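Local coordinates for ferredoxin-thioredoxin reductase subunit A2, chloroplastic (Arabidopsis thaliana, PDB 7C2B), which probably serves as the variable subunit of ferredoxin-thioredoxin reductase, the enzyme that passes electrons from reduced ferredoxin to thioredoxins, at residues V38-P43 with V84-E89; V42-Y47 with F98-K103; Y47-V50 with E54-L57. One frame throughout, in Å; residues are numbered along the deposited sequence.

How the contacts relate
The three contacts sample one small SH3-like barrel. Contact 1 and contact 2, centres about 7 Å apart, share V42 and P43 and reach neighbouring strands of the same sheet; probable backbone hydrogen bonds join them, F86 N to F98 O at 2.8 Å and V84 N to T100 O at 2.9 Å. Contact 3 is nested in the chain loop closed by contact 1, with centres about 11 Å apart. It shares Y47 with contact 2, about 8 Å away between centres, and a probable bond from H48 NE2 to F99 O spans 2.6 Å. Contact 2 alone includes a bound ion, the nitrate at H101, and contacts 2 and 3 both border another protein chain.

Contact 1: V38-P43 with V84-E89; sequences VRVTVP and VQFVKE
V38 and V40 meet V84 and F86 inside an SH3-like barrel, where strands 37-40 and 82-90 both flank strand 61-67 and so are not paired with each other. The nearest alpha carbons, V38 CA and V84 CA, are 8.3 Å apart and no hydrogen bond spans the two segments, so the evidence for contact is entirely in the side chains. All four are buried. V38 sends CG2 against V84 CG1 at 3.7 Å; the V84 methyl lies opposite the backbone N about the first torsion (chi1 -178°), which brings CG1 up to V38. F86 reaches across differently. Its CB does not aim directly at 38-43, but with CG beside the backbone N and opposite the carbonyl carbon (chi1 -64°) the far end of the ring arrives at V40, and the two side chains are nearly perpendicular. The same ring also meets that of F98, which places this packing in the barrel core. The other side of each strand is more polar and nearer solvent. R39 points away from 84-89 and forms salt bridges with E61 and E108, while Q85 OE1 makes a weak hydrogen bond to K65. V87 and E89 are exposed and touch P95. Within the core, V40 contributes a single methyl to the ring: CG2 lies 3.6 Å from F86 CZ and 3.9 Å from F86 CE1, approaching obliquely.

Contact 2: V42-Y47 with F98-K103; sequences VPLKVY and FFTHLK. With NO3 (nitrate ion), chain J.
L44 and V46 face L102 and T100 across the SH3-like barrel, joining the 45-46 hairpin strand to strand 94-102 through side chains. The two backbones are not paired, since V46 CA and T100 CA, nearly level with each other, are still 7.9 Å apart. L44 and L102 meet at a slant, methyl against methyl: L44 CD2 stands 3.5 Å from L102 CD2, closer than two methyl carbons normally sit. L44 extends there because its CG is trans to the backbone N (chi1 167°). V46 and T100 are also inclined to one another, with V46 CG1 at 3.9 Å from T100 CG2. The hydroxyl of T100 lies near both V46 methyls, in the plane of the F98 ring at its edge, and gives a weak hydrogen bond from T100 OG1 to F99 O at 3.2 Å. The H101 ring does not touch 42-47 and instead meets another protein chain. There its ND1 is hydrogen-bonded to an acidic side chain, while its NE2 donates a weak bond of 3.0 Å to O3 of a nitrate ion, bent to 127° and oblique to the ring; the ion probably came from the crystallisation liquor. The buried side of the strand thus meets 42-47 without a hydrogen bond, consistent with a join held mainly by hydrophobic burial and methyl packing, whereas H101 carries its polar groups to the other protein chain and the nitrate.

Contact 3: Y47-V50 with E54-L57; sequences YHVV and EVEL
A beta hairpin formed by the short antiparallel strands 45-46 and 55-56 carries this contact, in which Y47 and V49 of the connecting loop pack on E54 and V55. V46 and V55 are joined by backbone hydrogen bonds; one step further, Y47 CA and E54 CA are 4.9 Å apart, and between 47-50 and 54-57 themselves no hydrogen bond forms. Y47 and E54 run alongside each other in the same direction. E54 is extended from CG onward, with CG trans to its backbone N (chi1 -169°), which runs the aliphatic part of its chain beside the ring. The closest approach is E54 CG to Y47 CE1 at 3.7 Å, made obliquely to the ring. The carboxylate plane is turned 57° from the ring plane, so the two flat groups are not stacked. This pair is on the more open side of the hairpin, although Y47 also packs on a basic side chain of another protein chain, to which its backbone is hydrogen-bonded. Deeper in, V49 and V55 are buried and meet roughly crosswise. V49 further touches F98, and H48 NE2 is hydrogen-bonded to F99 O, evidence that the loop is tied to strand 94-102. The valines meet through one methyl each, V49 CG2 to V55 CG2 at 4.0 Å, with V49 CB just behind at 4.2 Å from V55 CG2.

Contact 1: V38-P43 with V84-E89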
loop_
_atom_site.group_PDB
_atom_site.type_symbol
_atom_site.label_atom_id
_atom_site.label_comp_id
_atom_site.label_asym_id
_atom_site.label_seq_id
_atom_site.Cartn_x
_atom_site.Cartn_y
_atom_site.Cartn_z
ATOM N N VAL B 38 -6.373 5.794 -26.025
ATOM C CA VAL B 38 -6.638 6.579 -24.827
ATOM C C VAL B 38 -5.677 7.760 -24.782
ATOM O O VAL B 38 -4.590 7.733 -25.365
ATOM C CB VAL B 38 -6.488 5.743 -23.533
ATOM C CG1 VAL B 38 -7.550 4.639 -23.471
ATOM C CG2 VAL B 38 -5.095 5.154 -23.435
ATOM N N ARG B 39 -6.090 8.796 -24.054
ATOM C CA ARG B 39 -5.273 9.973 -23.784
ATOM C C ARG B 39 -5.178 10.155 -22.275
ATOM O O ARG B 39 -6.194 10.069 -21.576
ATOM C CB ARG B 39 -5.887 11.223 -24.434
ATOM C CG ARG B 39 -5.106 12.518 -24.224
ATOM C CD ARG B 39 -5.802 13.704 -24.902
ATOM N NE ARG B 39 -5.926 13.512 -26.347
ATOM C CZ ARG B 39 -7.079 13.301 -26.983
ATOM N NH1 ARG B 39 -8.216 13.255 -26.308
ATOM N NH2 ARG B 39 -7.093 13.132 -28.296
ATOM N N VAL B 40 -3.971 10.416 -21.770
ATOM C CA VAL B 40 -3.811 10.653 -20.341
ATOM C C VAL B 40 -4.336 12.040 -20.006
ATOM O O VAL B 40 -3.974 13.030 -20.655
ATOM C CB VAL B 40 -2.338 10.504 -19.921
ATOM C CG1 VAL B 40 -2.158 10.870 -18.453
ATOM C CG2 VAL B 40 -1.855 9.079 -20.176
ATOM N N THR B 41 -5.174 12.125 -18.977
ATOM C CA THR B 41 -5.924 13.342 -18.697
ATOM C C THR B 41 -5.497 14.045 -17.418
ATOM O O THR B 41 -6.125 15.042 -17.039
ATOM C CB THR B 41 -7.421 13.025 -18.629
ATOM O OG1 THR B 41 -7.630 11.930 -17.733
ATOM C CG2 THR B 41 -7.930 12.626 -19.996
ATOM N N VAL B 42 -4.459 13.555 -16.747
ATOM C CA VAL B 42 -4.002 14.108 -15.472
ATOM C C VAL B 42 -2.485 14.174 -15.492
ATOM O O VAL B 42 -1.829 13.457 -16.260
ATOM C CB VAL B 42 -4.470 13.261 -14.271
ATOM C CG1 VAL B 42 -6.008 13.233 -14.173
ATOM C CG2 VAL B 42 -3.900 11.849 -14.367
ATOM N N PRO B 43 -1.896 15.036 -14.661
ATOM C CA PRO B 43 -0.431 15.036 -14.529
ATOM C C PRO B 43 0.055 13.711 -13.969
ATOM O O PRO B 43 -0.500 13.183 -13.002
ATOM C CB PRO B 43 -0.152 16.192 -13.560
ATOM C CG PRO B 43 -1.381 17.079 -13.644
ATOM C CD PRO B 43 -2.527 16.134 -13.899
ATOM N N VAL B 84 -1.008 0.320 -20.582
ATOM C CA VAL B 84 -1.173 1.162 -21.762
ATOM C C VAL B 84 0.161 1.266 -22.487
ATOM O O VAL B 84 1.196 1.536 -21.865
ATOM C CB VAL B 84 -1.703 2.556 -21.385
ATOM C CG1 VAL B 84 -1.916 3.397 -22.631
ATOM C CG2 VAL B 84 -2.990 2.423 -20.598
ATOM N N GLN B 85 0.132 1.069 -23.807
ATOM C CA GLN B 85 1.329 1.182 -24.631
ATOM C C GLN B 85 1.438 2.592 -25.192
ATOM O O GLN B 85 0.483 3.109 -25.779
ATOM C CB GLN B 85 1.310 0.165 -25.773
ATOM C CG GLN B 85 2.493 0.283 -26.737
ATOM C CD GLN B 85 2.535 -0.870 -27.724
ATOM O OE1 GLN B 85 2.323 -2.020 -27.348
ATOM N NE2 GLN B 85 2.785 -0.565 -28.991
ATOM N N PHE B 86 2.604 3.210 -24.996
ATOM C CA PHE B 86 2.914 4.530 -25.518
ATOM C C PHE B 86 4.138 4.426 -26.413
ATOM O O PHE B 86 4.973 3.540 -26.242
ATOM C CB PHE B 86 3.214 5.540 -24.397
ATOM C CG PHE B 86 2.048 5.819 -23.491
ATOM C CD1 PHE B 86 1.114 6.790 -23.820
ATOM C CD2 PHE B 86 1.902 5.131 -22.292
ATOM C CE1 PHE B 86 0.043 7.056 -22.987
ATOM C CE2 PHE B 86 0.840 5.390 -21.454
ATOM C CZ PHE B 86 -0.096 6.361 -21.800
ATOM N N VAL B 87 4.234 5.337 -27.372
ATOM C CA VAL B 87 5.467 5.577 -28.112
ATOM C C VAL B 87 5.760 7.064 -28.009
ATOM O O VAL B 87 4.879 7.886 -28.277
ATOM C CB VAL B 87 5.367 5.149 -29.589
ATOM C CG1 VAL B 87 6.750 5.206 -30.239
ATOM C CG2 VAL B 87 4.792 3.742 -29.709
ATOM N N LYS B 88 6.976 7.411 -27.592
ATOM C CA LYS B 88 7.370 8.806 -27.437
ATOM C C LYS B 88 8.605 9.091 -28.278
ATOM O O LYS B 88 9.605 8.367 -28.194
ATOM C CB LYS B 88 7.651 9.158 -25.975
ATOM C CG LYS B 88 7.852 10.651 -25.747
ATOM C CD LYS B 88 8.612 10.921 -24.461
ATOM C CE LYS B 88 9.217 12.310 -24.471
ATOM N NZ LYS B 88 8.162 13.356 -24.486
ATOM N N GLU B 89 8.521 10.141 -29.089
ATOM C CA GLU B 89 9.646 10.569 -29.905
ATOM C C GLU B 89 10.694 11.233 -29.025
ATOM O O GLU B 89 10.386 12.153 -28.265
ATOM C CB GLU B 89 9.170 11.538 -30.986
ATOM C CG GLU B 89 8.862 10.881 -32.318
ATOM C CD GLU B 89 10.086 10.250 -32.938
ATOM O OE1 GLU B 89 10.030 9.045 -33.268
ATOM O OE2 GLU B 89 11.112 10.954 -33.080
#

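Contact 2: V42-Y47 with F98-K103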
loop_
_atom_site.group_PDB
_atom_site.type_symbol
_atom_site.label_atom_id
_atom_site.label_comp_id
_atom_site.label_asym_id
_atom_site.label_seq_id
_atom_site.Cartn_x
_atom_site.Cartn_y
_atom_site.Cartn_z
ATOM N N VAL B 42 -4.459 13.555 -16.747
ATOM C CA VAL B 42 -4.002 14.108 -15.472
ATOM C C VAL B 42 -2.485 14.174 -15.492
ATOM O O VAL B 42 -1.829 13.457 -16.260
ATOM C CB VAL B 42 -4.470 13.261 -14.271
ATOM C CG1 VAL B 42 -6.008 13.233 -14.173
ATOM C CG2 VAL B 42 -3.900 11.849 -14.367
ATOM N N PRO B 43 -1.896 15.036 -14.661
ATOM C CA PRO B 43 -0.431 15.036 -14.529
ATOM C C PRO B 43 0.055 13.711 -13.969
ATOM O O PRO B 43 -0.500 13.183 -13.002
ATOM C CB PRO B 43 -0.152 16.192 -13.560
ATOM C CG PRO B 43 -1.381 17.079 -13.644
ATOM C CD PRO B 43 -2.527 16.134 -13.899
ATOM N N LEU B 44 1.100 13.172 -14.588
ATOM C CA LEU B 44 1.602 11.857 -14.202
ATOM C C LEU B 44 3.028 11.728 -14.719
ATOM O O LEU B 44 3.243 11.683 -15.932
ATOM C CB LEU B 44 0.707 10.757 -14.764
ATOM C CG LEU B 44 1.310 9.340 -14.698
ATOM C CD1 LEU B 44 1.657 8.956 -13.263
ATOM C CD2 LEU B 44 0.331 8.348 -15.310
ATOM N N LYS B 45 3.994 11.674 -13.805
ATOM C CA LYS B 45 5.392 11.465 -14.154
ATOM C C LYS B 45 5.745 9.996 -13.982
ATOM O O LYS B 45 5.341 9.370 -13.002
ATOM C CB LYS B 45 6.317 12.314 -13.274
ATOM C CG LYS B 45 6.016 13.815 -13.270
ATOM C CD LYS B 45 6.832 14.519 -12.186
ATOM C CE LYS B 45 6.896 16.023 -12.395
ATOM N NZ LYS B 45 5.722 16.740 -11.802
ATOM N N VAL B 46 6.506 9.448 -14.928
ATOM C CA VAL B 46 6.973 8.073 -14.802
ATOM C C VAL B 46 8.488 8.041 -14.977
ATOM O O VAL B 46 9.086 8.897 -15.640
ATOM C CB VAL B 46 6.269 7.091 -15.782
ATOM C CG1 VAL B 46 4.760 6.972 -15.446
ATOM C CG2 VAL B 46 6.474 7.476 -17.244
ATOM N N TYR B 47 9.102 7.028 -14.376
ATOM C CA TYR B 47 10.540 7.000 -14.178
ATOM C C TYR B 47 11.212 5.763 -14.752
ATOM O O TYR B 47 12.435 5.647 -14.652
ATOM C CB TYR B 47 10.852 7.112 -12.676
ATOM C CG TYR B 47 10.323 8.400 -12.090
ATOM C CD1 TYR B 47 11.053 9.580 -12.200
ATOM C CD2 TYR B 47 9.090 8.450 -11.461
ATOM C CE1 TYR B 47 10.575 10.769 -11.688
ATOM C CE2 TYR B 47 8.604 9.640 -10.949
ATOM C CZ TYR B 47 9.359 10.797 -11.073
ATOM O OH TYR B 47 8.885 11.987 -10.571
ATOM N N PHE B 98 7.023 2.141 -24.758
ATOM C CA PHE B 98 7.008 1.729 -23.362
ATOM C C PHE B 98 5.575 1.500 -22.917
ATOM O O PHE B 98 4.618 1.859 -23.606
ATOM C CB PHE B 98 7.698 2.757 -22.443
ATOM C CG PHE B 98 7.013 4.106 -22.384
ATOM C CD1 PHE B 98 7.289 5.081 -23.331
ATOM C CD2 PHE B 98 6.115 4.408 -21.361
ATOM C CE1 PHE B 98 6.674 6.327 -23.281
ATOM C CE2 PHE B 98 5.492 5.649 -21.307
ATOM C CZ PHE B 98 5.780 6.615 -22.263
ATOM N N PHE B 99 5.444 0.886 -21.749
ATOM C CA PHE B 99 4.157 0.645 -21.120
ATOM C C PHE B 99 4.097 1.392 -19.800
ATOM O O PHE B 99 5.120 1.603 -19.141
ATOM C CB PHE B 99 3.932 -0.855 -20.886
ATOM C CG PHE B 99 4.091 -1.681 -22.131
ATOM C CD1 PHE B 99 3.065 -1.753 -23.068
ATOM C CD2 PHE B 99 5.273 -2.359 -22.382
ATOM C CE1 PHE B 99 3.210 -2.498 -24.224
ATOM C CE2 PHE B 99 5.430 -3.106 -23.548
ATOM C CZ PHE B 99 4.395 -3.175 -24.468
ATOM N N THR B 100 2.887 1.799 -19.428
ATOM C CA THR B 100 2.625 2.421 -18.141
ATOM C C THR B 100 1.291 1.887 -17.644
ATOM O O THR B 100 0.350 1.738 -18.428
ATOM C CB THR B 100 2.587 3.962 -18.238
ATOM O OG1 THR B 100 3.902 4.472 -18.515
ATOM C CG2 THR B 100 2.091 4.573 -16.938
ATOM N N HIS B 101 1.217 1.578 -16.354
ATOM C CA HIS B 101 -0.026 1.131 -15.734
ATOM C C HIS B 101 -0.851 2.327 -15.275
ATOM O O HIS B 101 -0.331 3.221 -14.595
ATOM C CB HIS B 101 0.286 0.214 -14.552
ATOM C CG HIS B 101 0.789 -1.137 -14.953
ATOM N ND1 HIS B 101 2.110 -1.385 -15.277
ATOM C CD2 HIS B 101 0.146 -2.323 -15.061
ATOM C CE1 HIS B 101 2.253 -2.665 -15.568
ATOM N NE2 HIS B 101 1.075 -3.255 -15.448
ATOM N N LEU B 102 -2.139 2.338 -15.641
ATOM C CA LEU B 102 -3.047 3.427 -15.297
ATOM C C LEU B 102 -4.309 2.876 -14.640
ATOM O O LEU B 102 -4.663 1.703 -14.797
ATOM C CB LEU B 102 -3.471 4.248 -16.532
ATOM C CG LEU B 102 -2.397 4.836 -17.440
ATOM C CD1 LEU B 102 -3.071 5.688 -18.523
ATOM C CD2 LEU B 102 -1.470 5.675 -16.604
ATOM N N LYS B 103 -4.987 3.741 -13.897
ATOM C CA LYS B 103 -6.348 3.459 -13.463
ATOM C C LYS B 103 -7.311 4.359 -14.222
ATOM O O LYS B 103 -6.910 5.313 -14.897
ATOM C CB LYS B 103 -6.507 3.627 -11.944
ATOM C CG LYS B 103 -6.031 4.950 -11.372
ATOM C CD LYS B 103 -6.152 4.900 -9.853
ATOM C CE LYS B 103 -5.439 6.057 -9.194
ATOM N NZ LYS B 103 -6.071 7.336 -9.574
HETATM N N NO3 J . 1.789 -6.049 -13.690
HETATM O O1 NO3 J . 2.003 -6.566 -12.551
HETATM O O2 NO3 J . 2.767 -5.736 -14.438
HETATM O O3 NO3 J . 0.599 -5.849 -14.077
#

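Contact 3: Y47-V50 with E54-L57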
loop_
_atom_site.group_PDB
_atom_site.type_symbol
_atom_site.label_atom_id
_atom_site.label_comp_id
_atom_site.label_asym_id
_atom_site.label_seq_id
_atom_site.Cartn_x
_atom_site.Cartn_y
_atom_site.Cartn_z
ATOM N N TYR B 47 9.102 7.028 -14.376
ATOM C CA TYR B 47 10.540 7.000 -14.178
ATOM C C TYR B 47 11.212 5.763 -14.752
ATOM O O TYR B 47 12.435 5.647 -14.652
ATOM C CB TYR B 47 10.852 7.112 -12.676
ATOM C CG TYR B 47 10.323 8.400 -12.090
ATOM C CD1 TYR B 47 11.053 9.580 -12.200
ATOM C CD2 TYR B 47 9.090 8.450 -11.461
ATOM C CE1 TYR B 47 10.575 10.769 -11.688
ATOM C CE2 TYR B 47 8.604 9.640 -10.949
ATOM C CZ TYR B 47 9.359 10.797 -11.073
ATOM O OH TYR B 47 8.885 11.987 -10.571
ATOM N N HIS B 48 10.460 4.849 -15.362
ATOM C CA HIS B 48 10.990 3.560 -15.791
ATOM C C HIS B 48 11.298 3.484 -17.283
ATOM O O HIS B 48 11.665 2.411 -17.762
ATOM C CB HIS B 48 9.997 2.448 -15.436
ATOM C CG HIS B 48 8.689 2.576 -16.153
ATOM N ND1 HIS B 48 7.907 3.710 -16.067
ATOM C CD2 HIS B 48 8.048 1.738 -16.998
ATOM C CE1 HIS B 48 6.829 3.554 -16.813
ATOM N NE2 HIS B 48 6.894 2.369 -17.395
ATOM N N VAL B 49 11.136 4.569 -18.037
ATOM C CA VAL B 49 11.354 4.490 -19.475
ATOM C C VAL B 49 12.851 4.428 -19.737
ATOM O O VAL B 49 13.627 5.206 -19.169
ATOM C CB VAL B 49 10.684 5.673 -20.191
ATOM C CG1 VAL B 49 10.910 5.588 -21.688
ATOM C CG2 VAL B 49 9.201 5.667 -19.897
ATOM N N VAL B 50 13.269 3.475 -20.571
ATOM C CA VAL B 50 14.695 3.165 -20.686
ATOM C C VAL B 50 15.447 4.397 -21.166
ATOM O O VAL B 50 15.114 4.978 -22.207
ATOM C CB VAL B 50 14.913 1.972 -21.619
ATOM C CG1 VAL B 50 16.399 1.794 -21.908
ATOM C CG2 VAL B 50 14.317 0.708 -21.005
ATOM N N GLU B 54 12.748 10.822 -16.730
ATOM C CA GLU B 54 11.446 11.306 -16.282
ATOM C C GLU B 54 10.617 11.659 -17.502
ATOM O O GLU B 54 11.095 12.371 -18.388
ATOM C CB GLU B 54 11.586 12.523 -15.358
ATOM C CG GLU B 54 10.280 12.917 -14.653
ATOM C CD GLU B 54 10.366 14.247 -13.894
ATOM O OE1 GLU B 54 11.352 14.465 -13.161
ATOM O OE2 GLU B 54 9.438 15.075 -14.021
ATOM N N VAL B 55 9.394 11.139 -17.555
ATOM C CA VAL B 55 8.472 11.415 -18.647
ATOM C C VAL B 55 7.167 11.912 -18.046
ATOM O O VAL B 55 6.619 11.280 -17.139
ATOM C CB VAL B 55 8.224 10.173 -19.523
ATOM C CG1 VAL B 55 7.210 10.477 -20.611
ATOM C CG2 VAL B 55 9.522 9.692 -20.131
ATOM N N GLU B 56 6.676 13.043 -18.546
ATOM C CA GLU B 56 5.361 13.549 -18.176
ATOM C C GLU B 56 4.341 12.982 -19.155
ATOM O O GLU B 56 4.452 13.196 -20.368
ATOM C CB GLU B 56 5.328 15.078 -18.189
ATOM C CG GLU B 56 3.900 15.666 -18.060
ATOM C CD GLU B 56 3.212 15.307 -16.749
ATOM O OE1 GLU B 56 3.708 15.707 -15.671
ATOM O OE2 GLU B 56 2.165 14.624 -16.789
ATOM N N LEU B 57 3.352 12.256 -18.636
ATOM C CA LEU B 57 2.434 11.544 -19.518
ATOM C C LEU B 57 1.203 12.354 -19.900
ATOM O O LEU B 57 0.501 11.967 -20.840
ATOM C CB LEU B 57 1.972 10.240 -18.869
ATOM C CG LEU B 57 3.068 9.174 -18.773
ATOM C CD1 LEU B 57 2.484 7.864 -18.288
ATOM C CD2 LEU B 57 3.753 8.991 -20.129
#